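Local coordinates for citrate lyase subunit beta-like protein (Mycobacterium tuberculosis H37Rv, PDB 6ARB) that belongs to the magnesium-dependent HpcH/HpaI aldolase family, forms a homotrimer, is assigned lyase activity, and may play a role in fatty acid biosynthesis, at residues Gly143-Ile148 with Gly161-Val166; Ala237-Val242 with Glu269-Arg274. All blocks are in the same frame, centred on the assembly; numbering follows the deposited sequence. Where two conformers were deposited one is given.

In the fold
Interaction 1 closes along the chain before interaction 2 opens, and the two do not touch: their centres lie 33 Å apart and their nearest atoms about 18 Å. Residues 143-148 and 161-166 lie at the N-terminal ends of helices 144-151 and 165-180, which pack around the closed eight-stranded parallel barrel between strands 137-142 and 184-187. Residues 237-242 and 269-274 come after the last barrel strand, 213-216, on helices 233-246 and 262-276. In the trimer, the helix that carries residues 269-274 also meets helix 144-151 of a neighbouring subunit: its H267 hydrogen-bonds E145 O. Interaction 1 adjoins the metal and pyruvate, while helix 262-276 also makes contacts between subunits.

Interaction 1: residues Gly143-Ile148 with Gly161-Val166; sequences GAEDLI and GAYRDV. With MG (magnesium ion), chain D; PYR (pyruvic acid), chain E.
The magnesium and pyruvate site of a TIM-barrel lyase lies on one side of this contact, where A144 and L147 of helix 144-151 meet Y163, just before helix 165-180, and V166 in its first turn. A144 CB comes obliquely against the Y163 ring, 3.5 Å from CE1; a small methyl suits so close an approach. Y163 CG stands anti to its carbonyl carbon (chi1 -83°), which carries the ring across to helix 144-151. In the E145 conformer given, one of two, a water in the ring plane tentatively links the side chains: it lies 2.9 Å from Y163 OH and donates to E145 OE2, which also hydrogen-bonds S156. Farther along, aliphatic side chains do the touching. I148 CD1 meets V166 CG1 at 4.2 Å, the two branched side chains crossing obliquely, and L147 CD2 rests against the V166 carbonyl oxygen.

On the ligand side the backbone does the gripping. G143 is the N-cap of helix 144-151, and pyruvate lies close against its CA, where a side chain would clash. In the first turn E145 N donates to pyruvate O at 3.0 Å. The next amide, D146 N, donates to pyruvate OXT at 2.9 Å. Both bonds are moderately bent, and each carboxylate oxygen has its own amide; the helix dipole would probably favour the anion further. D146 OD2 binds magnesium at 2.2 Å, and pyruvate chelates the ion through OXT and O3. Two waters and E120 OE1 complete six ligands, while K100 hydrogen-bonds D146 OD2 and R72 hydrogen-bonds pyruvate. A carboxylate ligand beside a helix N-terminus, with a 2-oxo acid chelating magnesium, is characteristic of the metal site in the HpcH/HpaI aldolase family.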
# COMPACT_ATOMS: atom_id res chain seq x y z
N GLY A 143 3.86 -14.05 4.02
CA GLY A 143 4.63 -15.00 3.24
C GLY A 143 4.63 -14.58 1.78
O GLY A 143 3.58 -14.54 1.14
N ALA A 144 5.81 -14.25 1.26
CA ALA A 144 5.93 -13.67 -0.07
C ALA A 144 5.76 -14.71 -1.18
O ALA A 144 5.24 -14.40 -2.25
CB ALA A 144 7.27 -12.96 -0.22
N GLU A 145 6.19 -15.93 -0.91
CA GLU A 145 6.24 -16.94 -1.97
C GLU A 145 4.88 -17.55 -2.29
O GLU A 145 4.51 -17.65 -3.46
CB GLU A 145 7.28 -18.01 -1.67
CG GLU A 145 8.63 -17.40 -1.29
CD GLU A 145 9.16 -16.44 -2.34
OE1 GLU A 145 8.97 -16.73 -3.55
OE2 GLU A 145 9.75 -15.39 -1.98
N ASP A 146 4.13 -17.95 -1.27
CA ASP A 146 2.75 -18.37 -1.48
C ASP A 146 1.90 -17.21 -2.02
O ASP A 146 1.00 -17.42 -2.83
CB ASP A 146 2.13 -18.94 -0.19
CG ASP A 146 2.12 -20.46 -0.19
OD1 ASP A 146 1.75 -21.08 -1.21
OD2 ASP A 146 2.48 -21.05 0.83
N LEU A 147 2.20 -15.98 -1.59
CA LEU A 147 1.52 -14.83 -2.15
C LEU A 147 1.64 -14.81 -3.67
O LEU A 147 0.64 -14.78 -4.39
CB LEU A 147 2.08 -13.52 -1.57
CG LEU A 147 1.48 -12.24 -2.18
CD1 LEU A 147 -0.03 -12.17 -1.99
CD2 LEU A 147 2.15 -10.99 -1.61
N ILE A 148 2.87 -14.84 -4.17
CA ILE A 148 3.06 -14.80 -5.62
C ILE A 148 2.50 -16.07 -6.29
O ILE A 148 1.91 -16.04 -7.38
CB ILE A 148 4.55 -14.67 -5.96
CG1 ILE A 148 5.06 -13.29 -5.52
CG2 ILE A 148 4.78 -14.94 -7.42
CD1 ILE A 148 4.55 -12.13 -6.38
N GLY A 161 17.02 -7.85 -6.67
CA GLY A 161 16.77 -8.52 -5.40
C GLY A 161 15.68 -7.94 -4.51
O GLY A 161 15.26 -8.57 -3.54
N ALA A 162 15.21 -6.73 -4.79
CA ALA A 162 14.16 -6.18 -3.95
C ALA A 162 12.86 -6.93 -4.20
O ALA A 162 12.66 -7.49 -5.27
CB ALA A 162 13.96 -4.69 -4.20
N TYR A 163 11.99 -6.94 -3.19
CA TYR A 163 10.66 -7.49 -3.36
C TYR A 163 9.88 -6.64 -4.34
O TYR A 163 10.00 -5.42 -4.34
CB TYR A 163 9.89 -7.52 -2.04
CG TYR A 163 10.19 -8.72 -1.18
CD1 TYR A 163 9.89 -10.01 -1.62
CD2 TYR A 163 10.73 -8.56 0.09
CE1 TYR A 163 10.16 -11.12 -0.81
CE2 TYR A 163 10.98 -9.64 0.91
CZ TYR A 163 10.70 -10.92 0.46
OH TYR A 163 10.96 -11.99 1.29
N ARG A 164 9.09 -7.28 -5.18
CA ARG A 164 8.18 -6.54 -6.04
C ARG A 164 7.13 -5.83 -5.19
O ARG A 164 6.94 -6.15 -3.99
CB ARG A 164 7.55 -7.47 -7.08
CG ARG A 164 8.62 -8.19 -7.94
CD ARG A 164 7.99 -9.07 -9.00
NE ARG A 164 8.98 -9.86 -9.74
CZ ARG A 164 9.67 -9.43 -10.78
NH1 ARG A 164 9.52 -8.19 -11.22
NH2 ARG A 164 10.53 -10.25 -11.39
N ASP A 165 6.46 -4.86 -5.81
CA ASP A 165 5.57 -3.94 -5.11
C ASP A 165 4.49 -4.65 -4.32
O ASP A 165 4.25 -4.29 -3.17
CB ASP A 165 4.95 -2.94 -6.09
CG ASP A 165 5.87 -1.76 -6.40
OD1 ASP A 165 7.05 -1.76 -5.95
OD2 ASP A 165 5.41 -0.82 -7.10
N VAL A 166 3.84 -5.64 -4.91
CA VAL A 166 2.72 -6.29 -4.23
C VAL A 166 3.14 -6.98 -2.92
O VAL A 166 2.39 -7.04 -1.95
CB VAL A 166 1.94 -7.25 -5.15
CG1 VAL A 166 2.78 -8.48 -5.47
CG2 VAL A 166 0.63 -7.66 -4.48
MG MG D . 3.78 -20.52 2.50
C PYR E . 5.75 -18.39 2.18
O PYR E . 6.43 -17.35 1.77
OXT PYR E . 4.95 -18.97 1.33
CA PYR E . 5.87 -18.85 3.51
O3 PYR E . 5.47 -20.05 3.87
CB PYR E . 6.48 -17.97 4.55
O HOH W 1 10.27 -14.79 0.82
O HOH W 2 4.84 -22.55 1.88
O HOH W 3 2.55 -21.97 3.73

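Interaction 2: residues Ala237-Val242 with Glu269-Arg274; sequences AWARRV and ETMLRR
The W238 indole has V242 CG1 over one face, 3.8 Å above the plane and displaced toward one border of the ring, and M271 SD at its edge. The sulfur lies 5.1 Å from the centroid of the six-membered ring and 82° off its normal, an edge-on Met-aromatic contact. M271 is extended beyond CG, both later torsions near 180°, which sends SD and CE out to the indole; CE sits obliquely, 3.8 Å from W238 CZ3. The unbranched thioether is long and flexible enough to bridge the helices here. M271 also touches S154 of a neighbouring subunit.

A239 is the small residue at the middle of the crossing, its CB touching M271 SD and L272 CD1, each at 4.0 Å. Where its short side chain leaves room, the larger M271 and L272 reach in. L272 turns its other methyl, CD2, to R240 CG at 4.0 Å, packing on the arginine's aliphatic stem at the exposed side.

The axes of the short segments come within 9.0 Å, with 126° between their N-to-C directions, a strongly tilted crossing. A268 of helix 262-276 extends the packing against W238, A239 and V242 of helix 233-246, and F255 of strand 253-255 adjoins V242.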
# COMPACT_ATOMS: atom_id res chain seq x y z
N ALA A 237 24.52 6.22 19.77
CA ALA A 237 25.17 7.48 20.11
C ALA A 237 24.17 8.64 20.06
O ALA A 237 24.06 9.45 20.99
CB ALA A 237 26.35 7.74 19.17
N TRP A 238 23.45 8.72 18.95
CA TRP A 238 22.42 9.75 18.79
C TRP A 238 21.30 9.67 19.84
O TRP A 238 20.90 10.69 20.41
CB TRP A 238 21.81 9.70 17.39
CG TRP A 238 20.59 10.55 17.29
CD1 TRP A 238 20.53 11.89 17.05
CD2 TRP A 238 19.23 10.12 17.46
NE1 TRP A 238 19.22 12.32 17.05
CE2 TRP A 238 18.40 11.25 17.30
CE3 TRP A 238 18.64 8.88 17.74
CZ2 TRP A 238 17.01 11.18 17.40
CZ3 TRP A 238 17.25 8.81 17.84
CH2 TRP A 238 16.45 9.96 17.67
N ALA A 239 20.78 8.47 20.08
CA ALA A 239 19.74 8.26 21.09
C ALA A 239 20.17 8.78 22.47
O ALA A 239 19.41 9.45 23.16
CB ALA A 239 19.35 6.79 21.15
N ARG A 240 21.40 8.46 22.87
CA ARG A 240 21.95 8.98 24.13
C ARG A 240 21.99 10.50 24.13
O ARG A 240 21.56 11.13 25.08
CB ARG A 240 23.36 8.43 24.38
CG ARG A 240 23.42 6.93 24.56
CD ARG A 240 24.81 6.41 24.89
NE ARG A 240 24.78 4.95 24.92
CZ ARG A 240 25.24 4.16 23.95
NH1 ARG A 240 25.82 4.69 22.88
NH2 ARG A 240 25.14 2.84 24.06
N ARG A 241 22.51 11.09 23.05
CA ARG A 241 22.62 12.55 22.95
C ARG A 241 21.26 13.24 23.08
O ARG A 241 21.07 14.12 23.93
CB ARG A 241 23.32 12.96 21.64
CG ARG A 241 24.82 12.60 21.57
CD ARG A 241 25.59 13.46 20.56
NE ARG A 241 24.97 13.49 19.23
CZ ARG A 241 25.07 12.50 18.33
NH1 ARG A 241 25.75 11.40 18.62
NH2 ARG A 241 24.47 12.61 17.16
N VAL A 242 20.32 12.83 22.24
CA VAL A 242 19.03 13.50 22.14
C VAL A 242 18.20 13.37 23.41
O VAL A 242 17.46 14.29 23.77
CB VAL A 242 18.21 12.98 20.92
CG1 VAL A 242 17.68 11.57 21.18
CG2 VAL A 242 17.08 13.93 20.61
N GLU A 269 14.43 6.10 22.92
CA GLU A 269 14.23 5.20 24.04
C GLU A 269 14.11 3.76 23.55
O GLU A 269 14.62 2.82 24.17
CB GLU A 269 12.97 5.62 24.82
CG GLU A 269 13.09 7.01 25.44
CD GLU A 269 11.80 7.47 26.09
OE1 GLU A 269 11.72 8.67 26.48
OE2 GLU A 269 10.87 6.65 26.22
N THR A 270 13.43 3.60 22.42
CA THR A 270 13.23 2.26 21.89
C THR A 270 14.55 1.66 21.45
O THR A 270 14.77 0.47 21.64
CB THR A 270 12.18 2.25 20.76
OG1 THR A 270 10.89 2.42 21.34
CG2 THR A 270 12.22 0.93 20.00
N MET A 271 15.42 2.48 20.86
CA MET A 271 16.74 2.02 20.46
C MET A 271 17.52 1.55 21.68
O MET A 271 18.18 0.51 21.66
CB MET A 271 17.52 3.13 19.76
CG MET A 271 17.02 3.52 18.36
SD MET A 271 18.05 4.92 17.84
CE MET A 271 17.29 5.36 16.28
N LEU A 272 17.45 2.32 22.76
CA LEU A 272 18.22 1.98 23.96
C LEU A 272 17.63 0.77 24.69
O LEU A 272 18.36 -0.05 25.24
CB LEU A 272 18.32 3.17 24.91
CG LEU A 272 19.21 4.30 24.37
CD1 LEU A 272 18.84 5.63 24.99
CD2 LEU A 272 20.71 3.98 24.57
N ARG A 273 16.31 0.67 24.70
CA ARG A 273 15.66 -0.53 25.20
C ARG A 273 16.18 -1.76 24.44
O ARG A 273 16.51 -2.78 25.04
CB ARG A 273 14.14 -0.42 25.08
CG ARG A 273 13.40 -1.74 25.23
CD ARG A 273 11.93 -1.49 25.60
NE ARG A 273 11.25 -0.60 24.66
CZ ARG A 273 11.08 0.71 24.85
NH1 ARG A 273 11.55 1.29 25.94
NH2 ARG A 273 10.45 1.44 23.94
N ARG A 274 16.26 -1.66 23.11
CA ARG A 274 16.74 -2.78 22.31
C ARG A 274 18.19 -3.16 22.63
O ARG A 274 18.54 -4.34 22.67
CB ARG A 274 16.58 -2.53 20.80
CG ARG A 274 15.14 -2.64 20.30
CD ARG A 274 15.12 -2.90 18.80
NE ARG A 274 13.98 -2.28 18.14
CZ ARG A 274 14.06 -1.22 17.34
NH1 ARG A 274 15.25 -0.67 17.08
NH2 ARG A 274 12.96 -0.71 16.79